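Local coordinates for hypothetical protein TM1631 (PDB 1VPQ) that is of unknown function but belongs to the DUF72 family, which has a TIM-barrel fold, and may bind an anionic ligand, at residues Val89-Trp94 with Leu124-Phe129; Ser130-Arg135 with Phe156-Trp161; Leu152-Arg157 with His173-Val178; Lys98-Asp103 with Val138-Lys143. All blocks are in the same frame, centred on the assembly; numbering follows the deposited sequence.

How the interactions relate
From the N terminus, interaction 1 closes first, bringing the short helices after strand 80-84 onto the end of strand 120-126. Interaction 4 starts inside that loop, at 98-103, and ends beyond it on helix 135-147, so the two cross; Tyr-140 OH reaches Val-89 O between them. Interaction 2 opens at 130-135, directly after interaction 1 ends, and crosses interaction 4 in turn, joining the loops that follow strands 120-126 and 152-155. Interaction 3 closes last, pairing strand 152-155 with strand 176-181 and sharing Phe-156 and Arg-157 with interaction 2. Together they tie neighbouring strands, helices and loops along one side of the barrel.

Interaction 1: Val89-Trp94 with Leu124-Phe129; sequences VTHVLW and LAQFPF. With SO4 (sulfate ion), chain C.
Pro-128 packs over one face of the His-91 imidazole in a CH-pi contact, its CD 4.0 Å from the ring centroid and 9° off the normal. At the edge of the imidazole, in its plane, lie Thr-90 OG1, which shares a hydrogen bond of 2.9 Å with His-91 ND1, and a water bonded to His-91 NE2; partners at both nitrogens should fix the ring's rotation. The Phe-127 ring carries the Thr-90 methyl CG2 over the centre of one face, 4.2 Å from its centroid, and stacks with Phe-131. Its edge is turned toward the five-membered ring of Trp-94 in an offset edge-to-face pair, the planes at 60°. Pro-128 CG comes to the indole at its edge instead, near CZ2.

The segments join the short helices after strand 80-84 to the end of the adjacent strand 120-126, at the C-terminal rim of a TIM-type barrel, where enzymes of that fold keep their active sites. Thr-90 can serve both neighbours because chi1 of 49° sets OG1 between the backbone N and the carbonyl carbon, toward the histidine, and leaves CG2 for the phenylalanine and for Ala-125 CB, 3.8 Å away. Thr-90 O accepts Trp-94 NE1 at 2.9 Å, the donor well above the carbonyl plane, and lies 3.1 Å from Pro-128 CD. Gln-126 NE2 donates a hydrogen bond of 2.7 Å to the water that His-91 holds, its OE1 being taken by Lys-84, and that water donates on to a sulfate, probably from the crystallisation liquor.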
# COMPACT_ATOMS: atom_id res chain seq x y z
N VAL A 89 -7.29 -13.54 3.47
CA VAL A 89 -6.08 -14.02 2.82
C VAL A 89 -4.84 -13.65 3.62
O VAL A 89 -3.94 -14.46 3.79
CB VAL A 89 -6.00 -13.50 1.36
CG1 VAL A 89 -4.62 -13.76 0.74
CG2 VAL A 89 -7.10 -14.16 0.52
N THR A 90 -4.82 -12.43 4.15
CA THR A 90 -3.68 -11.91 4.91
C THR A 90 -3.71 -12.10 6.44
O THR A 90 -2.65 -12.13 7.07
CB THR A 90 -3.47 -10.43 4.59
OG1 THR A 90 -4.72 -9.73 4.72
CG2 THR A 90 -2.94 -10.28 3.17
N HIS A 91 -4.90 -12.24 7.03
CA HIS A 91 -5.03 -12.25 8.50
C HIS A 91 -5.67 -13.52 9.11
O HIS A 91 -5.72 -13.63 10.34
CB HIS A 91 -5.87 -11.04 8.96
CG HIS A 91 -5.18 -9.73 8.81
ND1 HIS A 91 -4.88 -9.18 7.58
CD2 HIS A 91 -4.71 -8.86 9.73
CE1 HIS A 91 -4.26 -8.03 7.75
NE2 HIS A 91 -4.14 -7.81 9.05
N VAL A 92 -6.17 -14.44 8.30
CA VAL A 92 -7.03 -15.51 8.82
C VAL A 92 -6.62 -16.91 8.34
O VAL A 92 -6.22 -17.74 9.15
CB VAL A 92 -8.52 -15.27 8.45
CG1 VAL A 92 -9.41 -16.33 9.08
CG2 VAL A 92 -8.97 -13.89 8.90
N LEU A 93 -6.71 -17.16 7.04
CA LEU A 93 -6.61 -18.52 6.49
C LEU A 93 -5.31 -19.23 6.86
O LEU A 93 -5.31 -20.43 7.11
CB LEU A 93 -6.75 -18.51 4.97
CG LEU A 93 -8.10 -18.08 4.40
CD1 LEU A 93 -7.99 -17.90 2.90
CD2 LEU A 93 -9.21 -19.07 4.75
N TRP A 94 -4.21 -18.49 6.90
CA TRP A 94 -2.91 -19.08 7.25
C TRP A 94 -2.86 -19.58 8.70
O TRP A 94 -2.11 -20.51 9.01
CB TRP A 94 -1.77 -18.10 6.96
CG TRP A 94 -1.85 -16.83 7.74
CD1 TRP A 94 -2.41 -15.66 7.33
CD2 TRP A 94 -1.37 -16.61 9.06
NE1 TRP A 94 -2.29 -14.71 8.32
CE2 TRP A 94 -1.66 -15.28 9.39
CE3 TRP A 94 -0.70 -17.41 10.00
CZ2 TRP A 94 -1.31 -14.72 10.62
CZ3 TRP A 94 -0.35 -16.85 11.22
CH2 TRP A 94 -0.66 -15.52 11.52
N LEU A 124 -1.85 -5.82 -3.18
CA LEU A 124 -1.04 -5.82 -1.97
C LEU A 124 -1.54 -6.84 -0.96
O LEU A 124 -2.72 -6.83 -0.58
CB LEU A 124 -1.05 -4.44 -1.32
CG LEU A 124 -0.31 -4.29 0.01
CD1 LEU A 124 1.21 -4.41 -0.17
CD2 LEU A 124 -0.66 -2.97 0.68
N ALA A 125 -0.64 -7.71 -0.53
CA ALA A 125 -0.90 -8.61 0.58
C ALA A 125 -0.05 -8.19 1.76
O ALA A 125 1.16 -8.45 1.80
CB ALA A 125 -0.59 -10.06 0.18
N GLN A 126 -0.68 -7.51 2.72
CA GLN A 126 0.00 -7.02 3.92
C GLN A 126 -0.37 -7.88 5.13
O GLN A 126 -1.54 -7.96 5.50
CB GLN A 126 -0.32 -5.54 4.17
CG GLN A 126 0.10 -4.97 5.53
CD GLN A 126 -1.01 -5.03 6.57
OE1 GLN A 126 -2.11 -4.50 6.35
NE2 GLN A 126 -0.75 -5.67 7.71
N PHE A 127 0.64 -8.48 5.74
CA PHE A 127 0.45 -9.45 6.81
C PHE A 127 0.68 -8.84 8.18
O PHE A 127 1.54 -7.98 8.34
CB PHE A 127 1.40 -10.62 6.59
CG PHE A 127 1.02 -11.46 5.41
CD1 PHE A 127 1.46 -11.12 4.14
CD2 PHE A 127 0.19 -12.57 5.56
CE1 PHE A 127 1.10 -11.88 3.04
CE2 PHE A 127 -0.17 -13.33 4.48
CZ PHE A 127 0.28 -12.99 3.22
N PRO A 128 -0.08 -9.29 9.19
CA PRO A 128 0.02 -8.69 10.51
C PRO A 128 1.27 -9.14 11.28
O PRO A 128 2.08 -9.96 10.79
CB PRO A 128 -1.26 -9.16 11.21
CG PRO A 128 -1.59 -10.45 10.56
CD PRO A 128 -1.07 -10.38 9.15
N PHE A 129 1.43 -8.57 12.48
CA PHE A 129 2.55 -8.85 13.38
C PHE A 129 2.63 -10.33 13.73
O PHE A 129 3.72 -10.90 13.81
CB PHE A 129 2.38 -8.03 14.66
CG PHE A 129 3.59 -8.04 15.56
CD1 PHE A 129 4.73 -7.35 15.21
CD2 PHE A 129 3.57 -8.73 16.76
CE1 PHE A 129 5.84 -7.36 16.04
CE2 PHE A 129 4.67 -8.75 17.59
CZ PHE A 129 5.81 -8.06 17.23
S SO4 C . -0.76 -5.39 13.21
O1 SO4 C . -1.78 -5.17 12.19
O2 SO4 C . -1.38 -5.66 14.50
O3 SO4 C . 0.04 -6.55 12.86
O4 SO4 C . 0.11 -4.23 13.33
O HOH W 1 -2.46 -5.70 9.80

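Interaction 2: Ser130-Arg135 with Phe156-Trp161; sequences SFKFSR and FRHYSW. With SO4 (sulfate ion), chain C; SO4 (sulfate ion), chain B.
Trp-161 lies with its indole sandwiched: Phe-133 CA sits over the centre of the six-membered ring, 3.7 Å from the centroid, and Phe-156 CD1 comes over the opposite face toward the rim. The Phe-133 ring turns its edge to the indole, planes at 74°, in an offset edge-to-face pair. Phe-131 is oriented otherwise, nearly parallel to the indole at 20° but slid so far that the rings barely overlap. Trp-161 NE1 bonds to Phe-131 O at 3.1 Å; that oxygen is in the plane of the indole, although the N-H arrives from above the carbonyl plane.

This aromatic cluster binds two loops at the C-terminal ends of adjacent barrel strands, 120-126 and 152-155; the first loop runs into helix 135-147, with Ser-134 at its N-cap. A leucine in place of Trp-161 would probably leave Phe-131 O without its indole donor and open a gap between the Phe-133 backbone and Phe-156.

Beside it, Ser-160 OG receives Phe-133 N at 3.0 Å in an almost straight bond and pairs with His-158 ND1 at 2.6 Å. That bond helps fix the imidazole, and Lys-132 CG lies over one face, 3.7 Å from the ring centroid, while Tyr-159 CD1 is over the other. The lysine's last torsion (chi4 37°) leaves NZ near His-158 NE2, and a water 2.7 Å from that NE2 bonds both, NZ weakly, linking the segments.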
# COMPACT_ATOMS: atom_id res chain seq x y z
N SER A 130 1.46 -10.94 13.92
CA SER A 130 1.33 -12.37 14.26
C SER A 130 1.79 -13.34 13.16
O SER A 130 2.02 -14.51 13.44
CB SER A 130 -0.12 -12.69 14.60
OG SER A 130 -0.95 -12.37 13.50
N PHE A 131 1.86 -12.88 11.92
CA PHE A 131 2.41 -13.69 10.82
C PHE A 131 3.92 -13.72 10.96
O PHE A 131 4.58 -12.69 10.82
CB PHE A 131 2.00 -13.07 9.48
CG PHE A 131 2.29 -13.94 8.28
CD1 PHE A 131 1.65 -15.16 8.11
CD2 PHE A 131 3.15 -13.51 7.28
CE1 PHE A 131 1.88 -15.94 6.99
CE2 PHE A 131 3.37 -14.29 6.15
CZ PHE A 131 2.74 -15.51 6.01
N LYS A 132 4.47 -14.90 11.25
CA LYS A 132 5.90 -15.08 11.49
C LYS A 132 6.55 -16.00 10.46
O LYS A 132 5.89 -16.84 9.86
CB LYS A 132 6.16 -15.67 12.88
CG LYS A 132 5.59 -14.87 14.04
CD LYS A 132 5.65 -15.71 15.32
CE LYS A 132 5.42 -14.88 16.58
NZ LYS A 132 4.40 -13.79 16.38
N PHE A 133 7.86 -15.84 10.28
CA PHE A 133 8.62 -16.69 9.39
C PHE A 133 8.60 -18.13 9.90
O PHE A 133 9.08 -18.41 11.01
CB PHE A 133 10.07 -16.21 9.26
CG PHE A 133 10.89 -17.06 8.33
CD1 PHE A 133 11.47 -18.23 8.77
CD2 PHE A 133 11.05 -16.69 7.01
CE1 PHE A 133 12.22 -19.03 7.92
CE2 PHE A 133 11.79 -17.48 6.15
CZ PHE A 133 12.38 -18.65 6.61
N SER A 134 8.04 -19.02 9.10
CA SER A 134 8.04 -20.46 9.38
C SER A 134 7.91 -21.18 8.06
O SER A 134 7.58 -20.57 7.05
CB SER A 134 6.88 -20.85 10.31
OG SER A 134 5.63 -20.73 9.66
N ARG A 135 8.18 -22.48 8.07
CA ARG A 135 8.09 -23.27 6.85
C ARG A 135 6.65 -23.32 6.36
O ARG A 135 6.41 -23.23 5.17
CB ARG A 135 8.63 -24.69 7.08
CG ARG A 135 8.93 -25.45 5.80
CD ARG A 135 8.86 -26.98 5.97
NE ARG A 135 7.53 -27.46 6.40
CZ ARG A 135 6.44 -27.54 5.62
NH1 ARG A 135 6.47 -27.15 4.34
NH2 ARG A 135 5.30 -28.00 6.14
N PHE A 156 5.59 -7.62 5.17
CA PHE A 156 5.62 -8.26 6.48
C PHE A 156 5.73 -7.24 7.61
O PHE A 156 6.32 -6.17 7.44
CB PHE A 156 6.82 -9.20 6.59
CG PHE A 156 7.03 -10.06 5.39
CD1 PHE A 156 6.28 -11.21 5.20
CD2 PHE A 156 8.00 -9.73 4.45
CE1 PHE A 156 6.48 -12.02 4.07
CE2 PHE A 156 8.21 -10.52 3.33
CZ PHE A 156 7.46 -11.67 3.14
N ARG A 157 5.14 -7.58 8.75
CA ARG A 157 5.21 -6.76 9.96
C ARG A 157 6.19 -7.32 10.99
O ARG A 157 6.75 -6.57 11.78
CB ARG A 157 3.82 -6.67 10.60
CG ARG A 157 3.73 -5.66 11.75
CD ARG A 157 3.35 -4.32 11.21
NE ARG A 157 1.90 -4.22 11.06
CZ ARG A 157 1.27 -3.52 10.12
NH1 ARG A 157 1.94 -2.87 9.18
NH2 ARG A 157 -0.06 -3.50 10.11
N HIS A 158 6.41 -8.64 10.97
CA HIS A 158 7.21 -9.29 12.01
C HIS A 158 8.70 -9.37 11.60
O HIS A 158 9.01 -9.68 10.44
CB HIS A 158 6.64 -10.69 12.30
CG HIS A 158 7.10 -11.28 13.59
ND1 HIS A 158 8.05 -12.28 13.66
CD2 HIS A 158 6.75 -11.01 14.88
CE1 HIS A 158 8.26 -12.61 14.92
NE2 HIS A 158 7.48 -11.85 15.68
N TYR A 159 9.58 -9.09 12.55
CA TYR A 159 11.04 -9.07 12.35
C TYR A 159 11.62 -10.38 11.78
O TYR A 159 12.55 -10.35 10.96
CB TYR A 159 11.75 -8.72 13.68
CG TYR A 159 11.79 -9.85 14.69
CD1 TYR A 159 10.68 -10.15 15.48
CD2 TYR A 159 12.93 -10.63 14.84
CE1 TYR A 159 10.71 -11.19 16.40
CE2 TYR A 159 12.97 -11.68 15.75
CZ TYR A 159 11.85 -11.96 16.53
OH TYR A 159 11.89 -13.00 17.43
N SER A 160 11.07 -11.52 12.20
CA SER A 160 11.53 -12.86 11.79
C SER A 160 11.69 -13.04 10.28
O SER A 160 12.41 -13.94 9.84
CB SER A 160 10.55 -13.91 12.32
OG SER A 160 9.24 -13.69 11.85
N TRP A 161 11.01 -12.20 9.50
CA TRP A 161 11.01 -12.29 8.05
C TRP A 161 12.22 -11.65 7.36
O TRP A 161 12.46 -11.91 6.18
CB TRP A 161 9.73 -11.66 7.49
CG TRP A 161 8.49 -12.49 7.71
CD1 TRP A 161 7.51 -12.28 8.63
CD2 TRP A 161 8.09 -13.65 6.96
NE1 TRP A 161 6.54 -13.24 8.52
CE2 TRP A 161 6.87 -14.09 7.50
CE3 TRP A 161 8.66 -14.36 5.89
CZ2 TRP A 161 6.20 -15.21 7.02
CZ3 TRP A 161 7.99 -15.48 5.41
CH2 TRP A 161 6.77 -15.89 5.97
S SO4 C . -0.76 -5.39 13.21
O1 SO4 C . -1.78 -5.17 12.19
O2 SO4 C . -1.38 -5.66 14.50
O3 SO4 C . 0.04 -6.55 12.86
O4 SO4 C . 0.11 -4.23 13.33
S SO4 B . -1.41 -1.16 7.36
O1 SO4 B . -0.22 -1.96 7.08
O2 SO4 B . -2.31 -1.89 8.24
O3 SO4 B . -0.98 0.06 8.01
O4 SO4 B . -2.11 -0.89 6.12
O HOH W 2 4.20 -10.31 9.19
O HOH W 3 6.65 -12.14 18.24

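Interaction 3: Leu152-Arg157 with His173-Val178; sequences LAVEFR and HGITFV. With SO4 (sulfate ion), chain C; SO4 (sulfate ion), chain B.
Strands 152-155 and 176-178 run parallel, their axes at 33°, joined by three backbone hydrogen bonds: Thr-176 N to Leu-152 O at 2.9 Å, Val-154 N to Thr-176 O, and Val-178 N to Val-154 O. With helix 164-173 they form a beta-alpha-beta unit of the barrel. On the face bearing Ala-153 and Thr-176, the alanine CB also reaches Val-178 CG2 at 4.0 Å. Val-154 and Phe-177 point to the other face; there Val-154 CG2 meets Ile-175 CG2 at 3.6 Å, and the Phe-156 and Phe-177 rings come together at their edges.

Glu-155 CB lies 3.6 Å from Val-178 CB, and with CG opposite the backbone N (chi1 -173°) the chain runs out extended, CG beside Val-178 CG1, the side chains crossing at a slant. Its carboxylate goes on to Arg-203 and His-205, with a weak 3.5 Å ion pair from OE2 to Arg-157 NH1. Arg-157 turns its guanidinium edge to two sulfates, probably from the crystallisation liquor: NE bonds O4 of the chain C ion at 2.9 Å, NH1 bonds O1 of the chain B ion at 3.1 Å. A mainly apolar strand pair thus leads into buried charged groups at its C-terminal end, consistent with a pocket suited to anions.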
# COMPACT_ATOMS: atom_id res chain seq x y z
N LEU A 152 1.61 -9.05 -7.98
CA LEU A 152 1.48 -9.21 -6.53
C LEU A 152 2.67 -8.62 -5.77
O LEU A 152 3.82 -8.72 -6.21
CB LEU A 152 1.35 -10.70 -6.19
CG LEU A 152 0.95 -11.05 -4.75
CD1 LEU A 152 -0.45 -10.56 -4.43
CD2 LEU A 152 1.06 -12.53 -4.50
N ALA A 153 2.37 -8.00 -4.63
CA ALA A 153 3.37 -7.47 -3.70
C ALA A 153 3.03 -7.88 -2.28
O ALA A 153 1.85 -7.95 -1.90
CB ALA A 153 3.47 -5.95 -3.79
N VAL A 154 4.08 -8.14 -1.49
CA VAL A 154 3.92 -8.60 -0.11
C VAL A 154 4.70 -7.73 0.89
O VAL A 154 5.87 -7.38 0.65
CB VAL A 154 4.31 -10.11 0.06
CG1 VAL A 154 4.43 -10.50 1.54
CG2 VAL A 154 3.28 -11.03 -0.63
N GLU A 155 4.03 -7.42 2.00
CA GLU A 155 4.60 -6.70 3.14
C GLU A 155 4.49 -7.54 4.42
O GLU A 155 3.41 -8.05 4.75
CB GLU A 155 3.82 -5.39 3.35
CG GLU A 155 4.40 -4.47 4.41
CD GLU A 155 3.46 -3.34 4.81
OE1 GLU A 155 2.72 -2.85 3.95
OE2 GLU A 155 3.45 -2.95 6.00
N PHE A 156 5.59 -7.62 5.17
CA PHE A 156 5.62 -8.26 6.48
C PHE A 156 5.73 -7.24 7.61
O PHE A 156 6.32 -6.17 7.44
CB PHE A 156 6.82 -9.20 6.59
CG PHE A 156 7.03 -10.06 5.39
CD1 PHE A 156 6.28 -11.21 5.20
CD2 PHE A 156 8.00 -9.73 4.45
CE1 PHE A 156 6.48 -12.02 4.07
CE2 PHE A 156 8.21 -10.52 3.33
CZ PHE A 156 7.46 -11.67 3.14
N ARG A 157 5.14 -7.58 8.75
CA ARG A 157 5.21 -6.76 9.96
C ARG A 157 6.19 -7.32 10.99
O ARG A 157 6.75 -6.57 11.78
CB ARG A 157 3.82 -6.67 10.60
CG ARG A 157 3.73 -5.66 11.75
CD ARG A 157 3.35 -4.32 11.21
NE ARG A 157 1.90 -4.22 11.06
CZ ARG A 157 1.27 -3.52 10.12
NH1 ARG A 157 1.94 -2.87 9.18
NH2 ARG A 157 -0.06 -3.50 10.11
N HIS A 173 9.50 -16.47 -7.03
CA HIS A 173 8.07 -16.49 -7.33
C HIS A 173 7.53 -15.18 -7.90
O HIS A 173 6.32 -15.05 -8.07
CB HIS A 173 7.31 -16.90 -6.07
CG HIS A 173 7.69 -18.27 -5.60
ND1 HIS A 173 8.76 -18.50 -4.76
CD2 HIS A 173 7.18 -19.49 -5.90
CE1 HIS A 173 8.88 -19.80 -4.54
NE2 HIS A 173 7.93 -20.42 -5.22
N GLY A 174 8.42 -14.23 -8.21
CA GLY A 174 8.03 -12.96 -8.83
C GLY A 174 7.06 -12.13 -8.00
O GLY A 174 6.12 -11.53 -8.54
N ILE A 175 7.28 -12.10 -6.69
CA ILE A 175 6.49 -11.26 -5.79
C ILE A 175 7.28 -10.00 -5.46
O ILE A 175 8.42 -10.07 -5.04
CB ILE A 175 6.12 -11.99 -4.50
CG1 ILE A 175 5.29 -13.25 -4.82
CG2 ILE A 175 5.34 -11.06 -3.56
CD1 ILE A 175 5.20 -14.25 -3.68
N THR A 176 6.65 -8.85 -5.69
CA THR A 176 7.27 -7.57 -5.42
C THR A 176 7.34 -7.32 -3.90
O THR A 176 6.36 -7.49 -3.17
CB THR A 176 6.49 -6.43 -6.14
OG1 THR A 176 6.61 -6.60 -7.57
CG2 THR A 176 7.00 -5.05 -5.74
N PHE A 177 8.53 -6.94 -3.45
CA PHE A 177 8.79 -6.68 -2.04
C PHE A 177 8.33 -5.27 -1.63
O PHE A 177 8.72 -4.27 -2.26
CB PHE A 177 10.28 -6.86 -1.73
CG PHE A 177 10.65 -6.49 -0.33
CD1 PHE A 177 10.24 -7.27 0.74
CD2 PHE A 177 11.38 -5.34 -0.08
CE1 PHE A 177 10.56 -6.93 2.03
CE2 PHE A 177 11.71 -4.99 1.21
CZ PHE A 177 11.29 -5.77 2.27
N VAL A 178 7.50 -5.19 -0.60
CA VAL A 178 7.07 -3.90 -0.06
C VAL A 178 8.12 -3.34 0.90
O VAL A 178 8.32 -3.86 2.00
CB VAL A 178 5.73 -4.02 0.67
CG1 VAL A 178 5.34 -2.69 1.32
CG2 VAL A 178 4.65 -4.45 -0.31
S SO4 C . -0.76 -5.39 13.21
O1 SO4 C . -1.78 -5.17 12.19
O2 SO4 C . -1.38 -5.66 14.50
O3 SO4 C . 0.04 -6.55 12.86
O4 SO4 C . 0.11 -4.23 13.33
S SO4 B . -1.41 -1.16 7.36
O1 SO4 B . -0.22 -1.96 7.08
O2 SO4 B . -2.31 -1.89 8.24
O3 SO4 B . -0.98 0.06 8.01
O4 SO4 B . -2.11 -0.89 6.12
O HOH W 4 3.32 -10.62 -9.35
O HOH W 5 8.03 -5.96 3.80

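Interaction 4: Lys98-Asp103 with Val138-Lys143; sequences KDPKED and VEYLEK
Tyr-140 is the first residue of 138-143, within helix 135-147, to reach the other segment. Its CG stands anti to the backbone N (chi1 -179°), sending the ring out past Pro-100, and the two side chains slide by each other in opposite directions. Pro-100 CD comes to Tyr-140 CE1 at 3.8 Å, obliquely to the ring, and Pro-100 CB lies as far from the hydroxyl OH. Lys-98 O sits at the ring's edge, in its plane, 3.4 Å from CE1. The hydroxyl bonds to Val-89 O, and the ring also meets Trp-94 edge-to-face. A phenylalanine here would probably leave Val-89 O without its hydroxyl partner.

Leu-141 points its CB the other way, and its side chain packs on Phe-127, Phe-156 and Trp-161. The helix carrying both residues lies next to helix 101-116 on the outside of the TIM-type barrel, and the contact is made where the second of these begins. Lys-143, one turn past Glu-139, gives its backbone N to Glu-139 O. Its CB rests on Pro-100 CD at 3.7 Å, the two side chains crossing at about a right angle, while Pro-100 CG faces the lysine's carbonyl carbon. Asp-99 crosses the lysine at a slant: OD1 accepts Lys-101 N at 3.0 Å from above the carboxylate plane, a capping bond at the helix start. A water gives one hydrogen to that same OD1 at 2.6 Å and the other to Lys-143 O at 2.7 Å, bridging the segments. Lys-143 NZ stays 5.2 Å from Asp-99 OD2, so their opposite charges probably attract only at a distance.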
# COMPACT_ATOMS: atom_id res chain seq x y z
N LYS A 98 -5.63 -23.09 5.74
CA LYS A 98 -6.55 -23.12 4.61
C LYS A 98 -5.93 -22.50 3.36
O LYS A 98 -5.03 -21.68 3.45
CB LYS A 98 -7.86 -22.42 4.98
CG LYS A 98 -8.82 -23.30 5.78
CD LYS A 98 -9.94 -22.49 6.42
CE LYS A 98 -11.20 -23.31 6.62
NZ LYS A 98 -10.95 -24.66 7.19
N ASP A 99 -6.42 -22.93 2.20
CA ASP A 99 -5.88 -22.52 0.90
C ASP A 99 -6.62 -21.26 0.46
O ASP A 99 -7.85 -21.24 0.46
CB ASP A 99 -6.07 -23.64 -0.13
CG ASP A 99 -5.26 -23.43 -1.41
OD1 ASP A 99 -5.06 -22.28 -1.83
OD2 ASP A 99 -4.82 -24.43 -2.02
N PRO A 100 -5.87 -20.20 0.10
CA PRO A 100 -6.51 -18.97 -0.38
C PRO A 100 -7.11 -19.03 -1.80
O PRO A 100 -7.59 -18.01 -2.28
CB PRO A 100 -5.36 -17.95 -0.34
CG PRO A 100 -4.12 -18.78 -0.54
CD PRO A 100 -4.40 -20.08 0.17
N LYS A 101 -7.09 -20.19 -2.45
CA LYS A 101 -7.57 -20.33 -3.83
C LYS A 101 -8.95 -19.74 -4.05
O LYS A 101 -9.12 -18.87 -4.89
CB LYS A 101 -7.57 -21.80 -4.27
N GLU A 102 -9.94 -20.21 -3.29
CA GLU A 102 -11.33 -19.80 -3.54
C GLU A 102 -11.51 -18.29 -3.29
O GLU A 102 -12.09 -17.60 -4.12
CB GLU A 102 -12.34 -20.61 -2.71
CG GLU A 102 -12.17 -22.16 -2.77
CD GLU A 102 -12.15 -22.76 -4.18
OE1 GLU A 102 -13.23 -22.87 -4.82
OE2 GLU A 102 -11.06 -23.17 -4.64
N ASP A 103 -10.97 -17.80 -2.17
CA ASP A 103 -11.04 -16.36 -1.84
C ASP A 103 -10.40 -15.43 -2.89
O ASP A 103 -10.94 -14.37 -3.19
CB ASP A 103 -10.41 -16.09 -0.46
CG ASP A 103 -11.37 -16.39 0.70
OD1 ASP A 103 -12.54 -16.73 0.46
OD2 ASP A 103 -10.96 -16.27 1.87
N VAL A 138 5.61 -19.87 4.78
CA VAL A 138 6.20 -19.77 3.44
C VAL A 138 5.42 -20.64 2.46
O VAL A 138 5.15 -20.23 1.34
CB VAL A 138 7.68 -20.20 3.41
CG1 VAL A 138 8.21 -20.24 1.97
CG2 VAL A 138 8.53 -19.25 4.25
N GLU A 139 5.06 -21.85 2.90
CA GLU A 139 4.19 -22.70 2.11
C GLU A 139 2.90 -21.95 1.78
O GLU A 139 2.42 -22.01 0.65
CB GLU A 139 3.89 -24.02 2.84
CG GLU A 139 3.15 -25.04 1.97
CD GLU A 139 2.98 -26.40 2.62
OE1 GLU A 139 3.27 -26.54 3.84
OE2 GLU A 139 2.55 -27.35 1.92
N TYR A 140 2.37 -21.23 2.77
CA TYR A 140 1.15 -20.45 2.56
C TYR A 140 1.34 -19.38 1.48
O TYR A 140 0.45 -19.16 0.66
CB TYR A 140 0.67 -19.81 3.87
CG TYR A 140 -0.60 -19.02 3.68
CD1 TYR A 140 -1.83 -19.64 3.74
CD2 TYR A 140 -0.56 -17.66 3.38
CE1 TYR A 140 -3.01 -18.92 3.53
CE2 TYR A 140 -1.73 -16.93 3.18
CZ TYR A 140 -2.95 -17.57 3.26
OH TYR A 140 -4.13 -16.87 3.06
N LEU A 141 2.50 -18.73 1.48
CA LEU A 141 2.81 -17.72 0.46
C LEU A 141 2.87 -18.36 -0.94
O LEU A 141 2.49 -17.73 -1.93
CB LEU A 141 4.12 -16.98 0.79
CG LEU A 141 4.14 -16.00 1.98
CD1 LEU A 141 5.53 -15.42 2.18
CD2 LEU A 141 3.12 -14.88 1.84
N GLU A 142 3.35 -19.60 -1.03
CA GLU A 142 3.31 -20.35 -2.29
C GLU A 142 1.86 -20.63 -2.74
O GLU A 142 1.56 -20.59 -3.93
CB GLU A 142 4.11 -21.65 -2.17
CG GLU A 142 3.88 -22.67 -3.28
CD GLU A 142 4.27 -22.16 -4.65
OE1 GLU A 142 4.74 -21.02 -4.76
OE2 GLU A 142 4.12 -22.93 -5.62
N LYS A 143 0.96 -20.89 -1.79
CA LYS A 143 -0.45 -21.13 -2.12
C LYS A 143 -1.10 -19.85 -2.65
O LYS A 143 -1.88 -19.90 -3.61
CB LYS A 143 -1.21 -21.70 -0.93
CG LYS A 143 -0.74 -23.11 -0.54
CD LYS A 143 -1.42 -23.62 0.72
CE LYS A 143 -1.06 -25.07 1.00
NZ LYS A 143 -1.88 -25.63 2.13
O HOH W 6 -3.74 -21.87 -4.06